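Local coordinates for ABC transporter substrate-binding protein (Rhizobium radiobacter, PDB 6TFS), which binds a conjugate of glutamate with an open-chain ketohexose, and probably serves as the substrate-binding component of an ABC transporter that takes up such solutes, at residues A[250-255]-A[452-457]; A[290-295]-A[457-462]; A[13-18]-A[173-178]; A[28-33]-A[481-486]. One frame throughout, in Å; residues are numbered along the deposited sequence.

Overall arrangement
Three of the four contacts converge on the bound N7T. Contacts 1 and 2 lie in the same sheet, share Leu457 on strand 454-467 and have centres about 10 Å apart; Asn251 of the first and Asn460 of the second both hydrogen-bond the ligand hydroxyl OAS. Contact 4 meets N7T at its other end, through Arg29 on OE2, and its centre lies about 25 Å from that of contact 1. Contact 3 stays off the ligand at the protein surface, but Asp28 of helix 26-35 joins it to contact 4, its carboxylate accepting probable hydrogen bonds from the backbone N atoms of Thr16 and Thr17.

Contact 1 of 4, residues A[250-255]-A[452-457]; sequences LNLLHI and VCAIPL. With N7T ((2~{S})-2-[[(3~{S},4~{R},5~{R})-3,4,5,6-tetrakis(oxidanyl)-2-oxidanylidene-hexyl]amino]pentanedioic acid), chain C.
Leu253 and Ile455 are the hydrogen-bonded pair at the middle of an antiparallel ladder between strands 240-255 and 454-467. Two bonds join them, Leu253 N to Ile455 O and Ile455 N to Leu253 O, each 2.9 Å. The ladder continues with Leu457 N to Asn251 O at one end and Ile255 N to Cys453 O, also 2.9 Å, at the other. Cys453, whose side chain lies about 3 Å from that of Cys418, belongs to an observed magnesium site.

Apolar side chains cover both faces of the ladder. On one, CD2 of Leu252 rests on Ala454 CB and, 3.7 Å away, on Pro456 CA, while Ala454 CB approaches the His254 ring at ND1 (3.7 Å). On the other, the end methyls of Ile255 and Ile455 come together, CD1 to CD1, at 3.6 Å. Both isoleucines have CG1 anti to the carbonyl carbon (chi1 -52° and -56°), which carries these methyls into the shared layer, and Leu457 CD1 touches Leu253 CG at 4.1 Å.

One polar side chain meets the ligand. Asn251 OD1 accepts a hydrogen bond from hydroxyl OAS of N7T at 2.7 Å; its ND2 is given to Thr458 O and Asn460 OD1, which probably holds the amide against flipping. The chemistry implies a buried, largely apolar ladder that presents to the ligand hydroxyl an amide oxygen probably held in place by its ND2 bonds.

Contact 2 of 4, residues A[290-295]-A[457-462]; sequences RAVPSV and LTENLG. With N7T ((2~{S})-2-[[(3~{S},4~{R},5~{R})-3,4,5,6-tetrakis(oxidanyl)-2-oxidanylidene-hexyl]amino]pentanedioic acid), chain C.
A short strand, 289-291, is added along strand 454-467 of the ligand-binding sheet, and Arg290 and Glu459 form the antiparallel hydrogen-bonded pair that joins them. Arg290 N gives a bond of 3.2 Å to Glu459 O, in the carbonyl plane, and Glu459 N returns one of 2.9 Å to Arg290 O. Ala291 and Thr458 follow as the non-hydrogen-bonded pair, after which Val292 N reaches Leu457 O at 3.3 Å while its chain is already leaving the sheet.

The two charged side chains leave the same face of the sheet and run side by side. Glu459 has CG between its backbone N and carbonyl carbon (chi1 68°) and is extended beyond, whereas Arg290 bends at chi3, which brings its guanidinium obliquely beside the carboxylate. The resulting salt bridge is loose: NH1 lies 3.3 Å from Glu459 OE2 in a weak bond, with the two planes turned 52° apart. OE2 also lies 3.2 Å from Arg290 CD, and its stronger partner is the hydroxyl of Ser298. A leucine in place of Arg290 would take away the guanidinium and would probably leave the Glu459 carboxylate without its charged mate and more dependent on Ser298.

The side chain of Val292 crosses that of Glu459 at about a right angle, its CG2 3.5 Å from both CG and CD of Glu459. From the next residue of the strand, Asn460 ND2 donates to N7T OAS (3.2 Å, 166° at the hydrogen). Such an arrangement, a short antiparallel strand flanking one that supplies Asn460 to the ligand, belongs to the binding-cleft sheet of this periplasmic binding protein-like fold.

Contact 3 of 4, residues A[13-18]-A[173-178]; sequences EDVTTL and ESIQPG
The irregular segment 13-18 and residues 175-178, the end of strand 170-176 and the turn after it, run in roughly opposed directions, 150° apart, and come closest where the CA atoms of Asp14 and Gly178 stand 4.5 Å from each other. One polar bond crosses there: Gly178 N donates to Asp14 OD1 at 2.8 Å, approaching the oxygen from well above the carboxylate plane. The same oxygen also takes a weak bond from the backbone N of Val15, so it ties the turn at Gly178 to its own chain. Alongside, Gly178 CA lies 3.3 Å from Glu13 O in a CA-H...O contact; Gly178 adopts a positive phi of 72°, which glycine accommodates readily.

Next to this polar end the contact is apolar. Ile175 offers two methyls in two directions: CG2, anti to its backbone N, meets Val15 CG2 tip to tip at 3.7 Å, and CD1 meets the CD1 of Leu18, also tip to tip, at 4.1 Å. Replacing Asp14 with an alanine would remove the acceptor shared by Gly178 N and Val15 N, and is likely to leave the turn at Gly178 more weakly held against segment 13-18.

Strand 170-176 turns through Pro177 and Gly178 into strand 180-185, forming a hairpin in which Glu173 and Ser174 make a classic beta bulge opposite Thr182. Behind Val15 and Leu18 stands helix 26-35, with Leu31 touching both, while Phe203 of strand 198-203 packs on Asp14 and Val15; the loop is thereby set between the helix and the hairpin.

Contact 4 of 4, residues A[28-33]-A[481-486]; sequences DRTLVS and PSAPLI. With N7T ((2~{S})-2-[[(3~{S},4~{R},5~{R})-3,4,5,6-tetrakis(oxidanyl)-2-oxidanylidene-hexyl]amino]pentanedioic acid), chain C.
Thr30 lies against Ala483, its OG1 only 3.1 Å from the methyl CB and its CG2 at 3.9 Å, so the alanine fits snugly against both branches of the threonine. That hydroxyl is engaged elsewhere, bonding to Thr26 O one turn back in the helix. At the preceding residue, the CB atoms of Arg29 and Pro481 meet at 4.0 Å, and at the far end Leu485 reaches CD1 to Ser33 O (3.6 Å) and Ser33 OG.

Water carries the polar link between the segments. Ser33 has OG between its backbone N and carbonyl carbon (chi1 79°), a position from which it donates to Thr30 O at 2.7 Å. One water then donates to Ser33 OG and to Ala483 O, while a second donates to Ser33 O and Ile486 O.

From its CB the extended chain of Arg29 leads away from Pro481 to the ligand, where NE and NH2 both make weak hydrogen bonds to N7T OE2, NH2 at 3.1 Å. NE is also bonded to Thr24 O and NH1 to Ser143 OG, which probably fixes the guanidinium beside the ligand's carboxylate.

Helix 26-35 thus packs its side against the loop after strand 470-471, with Arg29 reaching from it to the ligand, Tyr201 of strand 198-203 touching Thr30 and Leu31, and Trp464 of strand 454-467 covering Ala483 and Pro484.

Contact 1 of 4, residues A[250-255]-A[452-457]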
# COMPACT_ATOMS: atom_id res chain seq x y z
N LEU A 250 2.59 5.83 5.68
CA LEU A 250 3.07 7.20 5.76
C LEU A 250 2.29 8.17 4.85
O LEU A 250 2.14 7.93 3.66
CB LEU A 250 4.59 7.28 5.48
CG LEU A 250 5.22 8.69 5.41
CD1 LEU A 250 5.10 9.46 6.74
CD2 LEU A 250 6.65 8.62 4.94
N ASN A 251 1.85 9.29 5.43
CA ASN A 251 1.16 10.36 4.74
C ASN A 251 2.12 11.49 4.48
O ASN A 251 2.85 11.91 5.39
CB ASN A 251 -0.02 10.88 5.54
CG ASN A 251 -0.98 9.80 5.96
OD1 ASN A 251 -1.75 9.30 5.15
ND2 ASN A 251 -1.02 9.48 7.23
N LEU A 252 2.15 11.96 3.23
CA LEU A 252 3.00 13.08 2.81
C LEU A 252 2.22 14.03 1.93
O LEU A 252 1.29 13.60 1.22
CB LEU A 252 4.21 12.58 1.99
CG LEU A 252 5.24 11.69 2.70
CD1 LEU A 252 5.25 10.30 2.08
CD2 LEU A 252 6.64 12.30 2.62
N LEU A 253 2.62 15.31 1.93
CA LEU A 253 2.12 16.28 0.98
C LEU A 253 3.17 16.30 -0.14
O LEU A 253 4.28 16.77 0.07
CB LEU A 253 1.97 17.70 1.58
CG LEU A 253 0.83 17.90 2.58
CD1 LEU A 253 1.04 19.18 3.38
CD2 LEU A 253 -0.55 17.87 1.88
N HIS A 254 2.84 15.71 -1.30
CA HIS A 254 3.73 15.66 -2.47
C HIS A 254 3.43 16.91 -3.29
O HIS A 254 2.32 17.08 -3.78
CB HIS A 254 3.50 14.38 -3.29
CG HIS A 254 3.80 13.12 -2.53
ND1 HIS A 254 5.07 12.58 -2.52
CD2 HIS A 254 2.99 12.35 -1.77
CE1 HIS A 254 4.98 11.49 -1.77
NE2 HIS A 254 3.74 11.32 -1.31
N ILE A 255 4.41 17.82 -3.36
CA ILE A 255 4.24 19.09 -4.07
C ILE A 255 4.79 18.99 -5.48
O ILE A 255 5.98 18.72 -5.63
CB ILE A 255 4.97 20.23 -3.31
CG1 ILE A 255 4.59 20.30 -1.81
CG2 ILE A 255 4.75 21.57 -4.01
CD1 ILE A 255 5.63 21.13 -0.95
N VAL A 452 12.41 19.89 -0.73
CA VAL A 452 11.01 20.05 -0.30
C VAL A 452 10.05 19.54 -1.43
O VAL A 452 9.08 20.21 -1.80
CB VAL A 452 10.67 21.47 0.25
CG1 VAL A 452 9.40 21.43 1.12
CG2 VAL A 452 11.83 22.08 1.03
N CYS A 453 10.39 18.36 -1.99
CA CYS A 453 9.59 17.66 -3.01
C CYS A 453 8.32 17.15 -2.30
O CYS A 453 7.22 17.24 -2.85
CB CYS A 453 10.40 16.50 -3.60
SG CYS A 453 11.81 17.03 -4.62
N ALA A 454 8.49 16.64 -1.08
CA ALA A 454 7.42 16.11 -0.26
C ALA A 454 7.60 16.49 1.20
O ALA A 454 8.72 16.56 1.69
CB ALA A 454 7.34 14.59 -0.42
N ILE A 455 6.49 16.77 1.87
CA ILE A 455 6.49 17.14 3.28
C ILE A 455 5.90 15.97 4.06
O ILE A 455 4.72 15.66 3.88
CB ILE A 455 5.73 18.47 3.55
CG1 ILE A 455 6.28 19.63 2.70
CG2 ILE A 455 5.72 18.79 5.06
CD1 ILE A 455 5.32 20.82 2.58
N PRO A 456 6.71 15.33 4.93
CA PRO A 456 6.18 14.21 5.72
C PRO A 456 5.25 14.67 6.83
O PRO A 456 5.44 15.73 7.43
CB PRO A 456 7.44 13.56 6.31
CG PRO A 456 8.43 14.65 6.39
CD PRO A 456 8.13 15.61 5.26
N LEU A 457 4.22 13.88 7.09
CA LEU A 457 3.29 14.17 8.16
C LEU A 457 3.40 13.04 9.16
O LEU A 457 4.48 12.83 9.70
CB LEU A 457 1.86 14.38 7.61
CG LEU A 457 1.78 15.39 6.45
CD1 LEU A 457 0.50 15.26 5.70
CD2 LEU A 457 2.00 16.81 6.92
OAN N7T C . -5.26 9.38 7.91
CAM N7T C . -4.78 9.04 6.63
CAL N7T C . -5.11 7.58 6.39
OAT N7T C . -6.50 7.42 6.19
CAK N7T C . -4.31 7.01 5.20
OAS N7T C . -2.94 6.92 5.53
CAJ N7T C . -4.82 5.64 4.77
OAR N7T C . -4.71 4.68 5.78
CAI N7T C . -4.04 5.01 3.62
OAQ N7T C . -2.80 5.07 3.54
CAH N7T C . -4.88 4.20 2.62
N N7T C . -4.05 3.30 1.83
CA N7T C . -3.74 3.86 0.53
C N7T C . -4.96 4.21 -0.28
O N7T C . -5.92 3.44 -0.38
CB N7T C . -2.83 2.88 -0.21
CG N7T C . -2.23 3.49 -1.50
CD N7T C . -1.18 2.66 -2.18
OE1 N7T C . -0.62 3.13 -3.19
OE2 N7T C . -0.85 1.52 -1.77
OXT N7T C . -4.99 5.32 -0.88

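Contact 2 of 4, residues A[290-295]-A[457-462]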
# COMPACT_ATOMS: atom_id res chain seq x y z
N ARG A 290 2.46 8.49 14.47
CA ARG A 290 3.75 9.09 14.80
C ARG A 290 4.26 9.98 13.67
O ARG A 290 4.13 9.63 12.49
CB ARG A 290 4.80 8.03 15.27
CG ARG A 290 5.58 7.31 14.18
CD ARG A 290 6.65 6.34 14.70
NE ARG A 290 7.99 6.91 14.92
CZ ARG A 290 8.77 7.43 13.97
NH1 ARG A 290 8.34 7.55 12.73
NH2 ARG A 290 9.99 7.88 14.28
N ALA A 291 4.84 11.12 14.04
CA ALA A 291 5.47 12.06 13.10
C ALA A 291 6.73 11.34 12.58
O ALA A 291 7.37 10.60 13.33
CB ALA A 291 5.86 13.35 13.83
N VAL A 292 7.02 11.46 11.28
CA VAL A 292 8.15 10.75 10.67
C VAL A 292 9.24 11.74 10.27
O VAL A 292 8.98 12.61 9.44
CB VAL A 292 7.70 9.82 9.52
CG1 VAL A 292 8.89 9.09 8.89
CG2 VAL A 292 6.67 8.81 10.00
N PRO A 293 10.47 11.61 10.82
CA PRO A 293 11.54 12.57 10.49
C PRO A 293 12.24 12.33 9.13
O PRO A 293 13.40 12.71 8.96
CB PRO A 293 12.49 12.46 11.69
CG PRO A 293 12.34 11.03 12.13
CD PRO A 293 10.92 10.64 11.84
N SER A 294 11.53 11.75 8.15
CA SER A 294 12.00 11.52 6.77
C SER A 294 10.82 11.33 5.79
O SER A 294 9.68 11.34 6.22
CB SER A 294 12.96 10.33 6.69
OG SER A 294 13.68 10.40 5.47
N VAL A 295 11.12 11.12 4.50
CA VAL A 295 10.14 11.00 3.41
C VAL A 295 9.75 9.54 3.09
O VAL A 295 9.06 9.29 2.12
CB VAL A 295 10.60 11.77 2.14
CG1 VAL A 295 10.52 13.28 2.37
CG2 VAL A 295 12.01 11.34 1.70
N LEU A 457 4.22 13.88 7.09
CA LEU A 457 3.29 14.17 8.16
C LEU A 457 3.40 13.04 9.16
O LEU A 457 4.48 12.83 9.70
CB LEU A 457 1.86 14.38 7.61
CG LEU A 457 1.78 15.39 6.45
CD1 LEU A 457 0.50 15.26 5.70
CD2 LEU A 457 2.00 16.81 6.92
N THR A 458 2.33 12.29 9.37
CA THR A 458 2.34 11.16 10.29
C THR A 458 2.21 9.87 9.52
O THR A 458 1.72 9.84 8.39
CB THR A 458 1.17 11.28 11.27
OG1 THR A 458 -0.02 11.57 10.52
CG2 THR A 458 1.40 12.35 12.33
N GLU A 459 2.64 8.80 10.16
CA GLU A 459 2.41 7.46 9.66
C GLU A 459 1.39 6.83 10.62
O GLU A 459 1.37 7.16 11.81
CB GLU A 459 3.70 6.64 9.52
CG GLU A 459 4.38 6.27 10.82
CD GLU A 459 5.70 5.54 10.67
OE1 GLU A 459 6.17 5.36 9.53
OE2 GLU A 459 6.27 5.16 11.71
N ASN A 460 0.51 5.99 10.09
CA ASN A 460 -0.50 5.36 10.92
C ASN A 460 -0.58 3.89 10.74
O ASN A 460 -0.66 3.41 9.61
CB ASN A 460 -1.91 5.98 10.71
CG ASN A 460 -2.22 6.46 9.30
OD1 ASN A 460 -2.18 7.66 9.02
ND2 ASN A 460 -2.51 5.54 8.39
N LEU A 461 -0.65 3.16 11.87
CA LEU A 461 -0.88 1.71 11.87
C LEU A 461 -2.34 1.50 11.44
O LEU A 461 -3.17 2.40 11.62
CB LEU A 461 -0.67 1.14 13.28
CG LEU A 461 0.77 1.18 13.85
CD1 LEU A 461 0.76 0.89 15.36
CD2 LEU A 461 1.71 0.19 13.11
N GLY A 462 -2.64 0.34 10.87
CA GLY A 462 -3.99 -0.03 10.47
C GLY A 462 -4.81 -0.28 11.72
O GLY A 462 -4.31 -0.85 12.68
OAN N7T C . -5.26 9.38 7.91
CAM N7T C . -4.78 9.04 6.63
CAL N7T C . -5.11 7.58 6.39
OAT N7T C . -6.50 7.42 6.19
CAK N7T C . -4.31 7.01 5.20
OAS N7T C . -2.94 6.92 5.53
CAJ N7T C . -4.82 5.64 4.77
OAR N7T C . -4.71 4.68 5.78
CAI N7T C . -4.04 5.01 3.62
OAQ N7T C . -2.80 5.07 3.54
CAH N7T C . -4.88 4.20 2.62
N N7T C . -4.05 3.30 1.83
CA N7T C . -3.74 3.86 0.53
C N7T C . -4.96 4.21 -0.28
O N7T C . -5.92 3.44 -0.38
CB N7T C . -2.83 2.88 -0.21
CG N7T C . -2.23 3.49 -1.50
CD N7T C . -1.18 2.66 -2.18
OE1 N7T C . -0.62 3.13 -3.19
OE2 N7T C . -0.85 1.52 -1.77
OXT N7T C . -4.99 5.32 -0.88
O HOH W 1 7.05 14.39 10.09

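Contact 3 of 4, residues A[13-18]-A[173-178]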
# COMPACT_ATOMS: atom_id res chain seq x y z
N GLU A 13 -15.92 2.82 -1.04
CA GLU A 13 -17.18 2.95 -1.77
C GLU A 13 -17.45 1.77 -2.68
O GLU A 13 -18.62 1.48 -2.95
CB GLU A 13 -17.24 4.27 -2.59
CG GLU A 13 -17.34 5.54 -1.76
CD GLU A 13 -18.61 5.78 -0.96
OE1 GLU A 13 -19.57 4.98 -1.07
OE2 GLU A 13 -18.64 6.78 -0.21
N ASP A 14 -16.38 1.11 -3.19
CA ASP A 14 -16.54 0.05 -4.19
C ASP A 14 -15.25 -0.68 -4.51
O ASP A 14 -14.17 -0.30 -4.05
CB ASP A 14 -17.04 0.73 -5.51
CG ASP A 14 -17.93 -0.11 -6.42
OD1 ASP A 14 -18.10 -1.32 -6.15
OD2 ASP A 14 -18.46 0.45 -7.39
N VAL A 15 -15.35 -1.72 -5.33
CA VAL A 15 -14.19 -2.43 -5.86
C VAL A 15 -13.80 -1.70 -7.13
O VAL A 15 -14.68 -1.45 -7.96
CB VAL A 15 -14.45 -3.90 -6.27
CG1 VAL A 15 -13.32 -4.79 -5.79
CG2 VAL A 15 -15.81 -4.41 -5.84
N THR A 16 -12.52 -1.42 -7.32
CA THR A 16 -12.09 -0.81 -8.57
C THR A 16 -11.57 -1.94 -9.46
O THR A 16 -12.03 -2.11 -10.58
CB THR A 16 -11.04 0.30 -8.33
OG1 THR A 16 -11.60 1.26 -7.42
CG2 THR A 16 -10.57 0.98 -9.63
N THR A 17 -10.63 -2.73 -8.95
CA THR A 17 -10.05 -3.83 -9.69
C THR A 17 -9.56 -4.94 -8.78
O THR A 17 -8.92 -4.67 -7.75
CB THR A 17 -8.93 -3.34 -10.67
OG1 THR A 17 -8.31 -4.48 -11.26
CG2 THR A 17 -7.87 -2.45 -9.99
N LEU A 18 -9.78 -6.19 -9.21
CA LEU A 18 -9.29 -7.37 -8.50
C LEU A 18 -8.18 -8.07 -9.31
O LEU A 18 -7.81 -9.20 -9.01
CB LEU A 18 -10.42 -8.31 -8.04
CG LEU A 18 -11.39 -7.70 -7.03
CD1 LEU A 18 -12.54 -8.64 -6.71
CD2 LEU A 18 -10.67 -7.23 -5.77
N GLU A 173 -17.57 -14.99 -5.45
CA GLU A 173 -18.81 -15.58 -5.95
C GLU A 173 -19.53 -14.52 -6.80
O GLU A 173 -19.97 -14.81 -7.91
CB GLU A 173 -19.70 -16.07 -4.80
CG GLU A 173 -21.02 -16.67 -5.27
CD GLU A 173 -21.85 -17.32 -4.19
OE1 GLU A 173 -22.50 -16.58 -3.41
OE2 GLU A 173 -21.85 -18.57 -4.11
N SER A 174 -19.64 -13.28 -6.27
CA SER A 174 -20.29 -12.17 -6.96
C SER A 174 -19.90 -10.81 -6.39
O SER A 174 -19.47 -10.70 -5.23
CB SER A 174 -21.82 -12.32 -6.93
OG SER A 174 -22.31 -12.36 -5.59
N ILE A 175 -20.06 -9.78 -7.22
CA ILE A 175 -19.85 -8.38 -6.83
C ILE A 175 -21.21 -7.68 -6.93
O ILE A 175 -21.92 -7.83 -7.92
CB ILE A 175 -18.74 -7.67 -7.66
CG1 ILE A 175 -17.35 -8.35 -7.43
CG2 ILE A 175 -18.72 -6.14 -7.36
CD1 ILE A 175 -16.18 -7.91 -8.36
N GLN A 176 -21.57 -6.94 -5.88
CA GLN A 176 -22.78 -6.12 -5.83
C GLN A 176 -22.22 -4.69 -5.89
O GLN A 176 -21.75 -4.18 -4.87
CB GLN A 176 -23.61 -6.42 -4.56
CG GLN A 176 -24.28 -7.81 -4.55
CD GLN A 176 -23.34 -9.01 -4.41
OE1 GLN A 176 -23.40 -9.94 -5.21
NE2 GLN A 176 -22.44 -9.02 -3.41
N PRO A 177 -22.07 -4.11 -7.12
CA PRO A 177 -21.38 -2.81 -7.26
C PRO A 177 -21.83 -1.72 -6.28
O PRO A 177 -23.03 -1.49 -6.11
CB PRO A 177 -21.62 -2.43 -8.73
CG PRO A 177 -21.72 -3.76 -9.41
CD PRO A 177 -22.51 -4.61 -8.44
N GLY A 178 -20.85 -1.18 -5.56
CA GLY A 178 -21.03 -0.13 -4.56
C GLY A 178 -21.70 -0.59 -3.27
O GLY A 178 -22.09 0.24 -2.46

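Contact 4 of 4, residues A[28-33]-A[481-486]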
# COMPACT_ATOMS: atom_id res chain seq x y z
N ASP A 28 -9.08 -2.77 -2.40
CA ASP A 28 -8.78 -3.70 -3.49
C ASP A 28 -7.65 -4.67 -3.09
O ASP A 28 -7.77 -5.87 -3.33
CB ASP A 28 -8.46 -2.96 -4.80
CG ASP A 28 -9.65 -2.30 -5.51
OD1 ASP A 28 -10.79 -2.37 -4.99
OD2 ASP A 28 -9.43 -1.69 -6.58
N ARG A 29 -6.57 -4.14 -2.45
CA ARG A 29 -5.42 -4.92 -1.97
C ARG A 29 -5.83 -5.95 -0.93
O ARG A 29 -5.28 -7.05 -0.92
CB ARG A 29 -4.32 -4.01 -1.40
CG ARG A 29 -3.63 -3.12 -2.43
CD ARG A 29 -2.54 -2.38 -1.70
NE ARG A 29 -1.87 -1.38 -2.51
CZ ARG A 29 -0.79 -1.60 -3.26
NH1 ARG A 29 -0.28 -2.82 -3.35
NH2 ARG A 29 -0.21 -0.60 -3.92
N THR A 30 -6.78 -5.59 -0.04
CA THR A 30 -7.31 -6.48 0.98
C THR A 30 -8.03 -7.67 0.33
O THR A 30 -7.72 -8.82 0.66
CB THR A 30 -8.23 -5.71 1.94
OG1 THR A 30 -7.52 -4.61 2.51
CG2 THR A 30 -8.79 -6.60 3.04
N LEU A 31 -8.97 -7.40 -0.61
CA LEU A 31 -9.70 -8.44 -1.32
C LEU A 31 -8.75 -9.36 -2.09
O LEU A 31 -8.89 -10.58 -2.03
CB LEU A 31 -10.77 -7.84 -2.26
CG LEU A 31 -12.02 -7.30 -1.58
CD1 LEU A 31 -12.73 -6.27 -2.46
CD2 LEU A 31 -12.98 -8.42 -1.18
N VAL A 32 -7.75 -8.78 -2.76
CA VAL A 32 -6.74 -9.49 -3.54
C VAL A 32 -5.89 -10.46 -2.63
O VAL A 32 -5.63 -11.60 -3.03
CB VAL A 32 -5.91 -8.45 -4.35
CG1 VAL A 32 -4.47 -8.88 -4.54
CG2 VAL A 32 -6.59 -8.14 -5.68
N SER A 33 -5.57 -10.04 -1.38
CA SER A 33 -4.85 -10.88 -0.41
C SER A 33 -5.69 -12.12 0.05
O SER A 33 -5.11 -13.09 0.55
CB SER A 33 -4.38 -10.06 0.79
OG SER A 33 -5.41 -9.80 1.73
N PRO A 481 -1.16 -4.99 3.36
CA PRO A 481 -2.09 -3.87 3.08
C PRO A 481 -2.55 -3.05 4.32
O PRO A 481 -3.31 -2.09 4.15
CB PRO A 481 -3.30 -4.56 2.41
CG PRO A 481 -2.92 -5.99 2.23
CD PRO A 481 -1.87 -6.28 3.25
N SER A 482 -2.06 -3.40 5.54
CA SER A 482 -2.42 -2.80 6.86
C SER A 482 -3.89 -3.07 7.19
O SER A 482 -4.55 -2.30 7.90
CB SER A 482 -2.09 -1.30 6.92
OG SER A 482 -0.77 -1.03 6.46
N ALA A 483 -4.40 -4.19 6.67
CA ALA A 483 -5.77 -4.65 6.82
C ALA A 483 -5.73 -6.12 7.25
O ALA A 483 -4.74 -6.79 6.97
CB ALA A 483 -6.51 -4.51 5.49
N PRO A 484 -6.73 -6.65 7.99
CA PRO A 484 -6.66 -8.07 8.40
C PRO A 484 -6.58 -9.06 7.24
O PRO A 484 -7.17 -8.84 6.19
CB PRO A 484 -7.97 -8.30 9.17
CG PRO A 484 -8.47 -6.95 9.52
CD PRO A 484 -8.00 -6.04 8.43
N LEU A 485 -5.82 -10.13 7.44
CA LEU A 485 -5.70 -11.20 6.48
C LEU A 485 -6.69 -12.31 6.90
O LEU A 485 -6.67 -12.75 8.04
CB LEU A 485 -4.24 -11.73 6.40
CG LEU A 485 -3.99 -12.89 5.42
CD1 LEU A 485 -4.04 -12.43 3.96
CD2 LEU A 485 -2.66 -13.59 5.73
N ILE A 486 -7.57 -12.71 5.99
CA ILE A 486 -8.52 -13.80 6.23
C ILE A 486 -8.05 -15.00 5.42
O ILE A 486 -7.76 -14.87 4.23
CB ILE A 486 -10.00 -13.37 6.00
CG1 ILE A 486 -10.38 -12.29 7.05
CG2 ILE A 486 -10.96 -14.58 6.10
CD1 ILE A 486 -11.41 -11.41 6.64
OAN N7T C . -5.26 9.38 7.91
CAM N7T C . -4.78 9.04 6.63
CAL N7T C . -5.11 7.58 6.39
OAT N7T C . -6.50 7.42 6.19
CAK N7T C . -4.31 7.01 5.20
OAS N7T C . -2.94 6.92 5.53
CAJ N7T C . -4.82 5.64 4.77
OAR N7T C . -4.71 4.68 5.78
CAI N7T C . -4.04 5.01 3.62
OAQ N7T C . -2.80 5.07 3.54
CAH N7T C . -4.88 4.20 2.62
N N7T C . -4.05 3.30 1.83
CA N7T C . -3.74 3.86 0.53
C N7T C . -4.96 4.21 -0.28
O N7T C . -5.92 3.44 -0.38
CB N7T C . -2.83 2.88 -0.21
CG N7T C . -2.23 3.49 -1.50
CD N7T C . -1.18 2.66 -2.18
OE1 N7T C . -0.62 3.13 -3.19
OE2 N7T C . -0.85 1.52 -1.77
OXT N7T C . -4.99 5.32 -0.88
O HOH W 2 -5.78 -15.17 2.40
O HOH W 3 -4.57 -8.54 4.24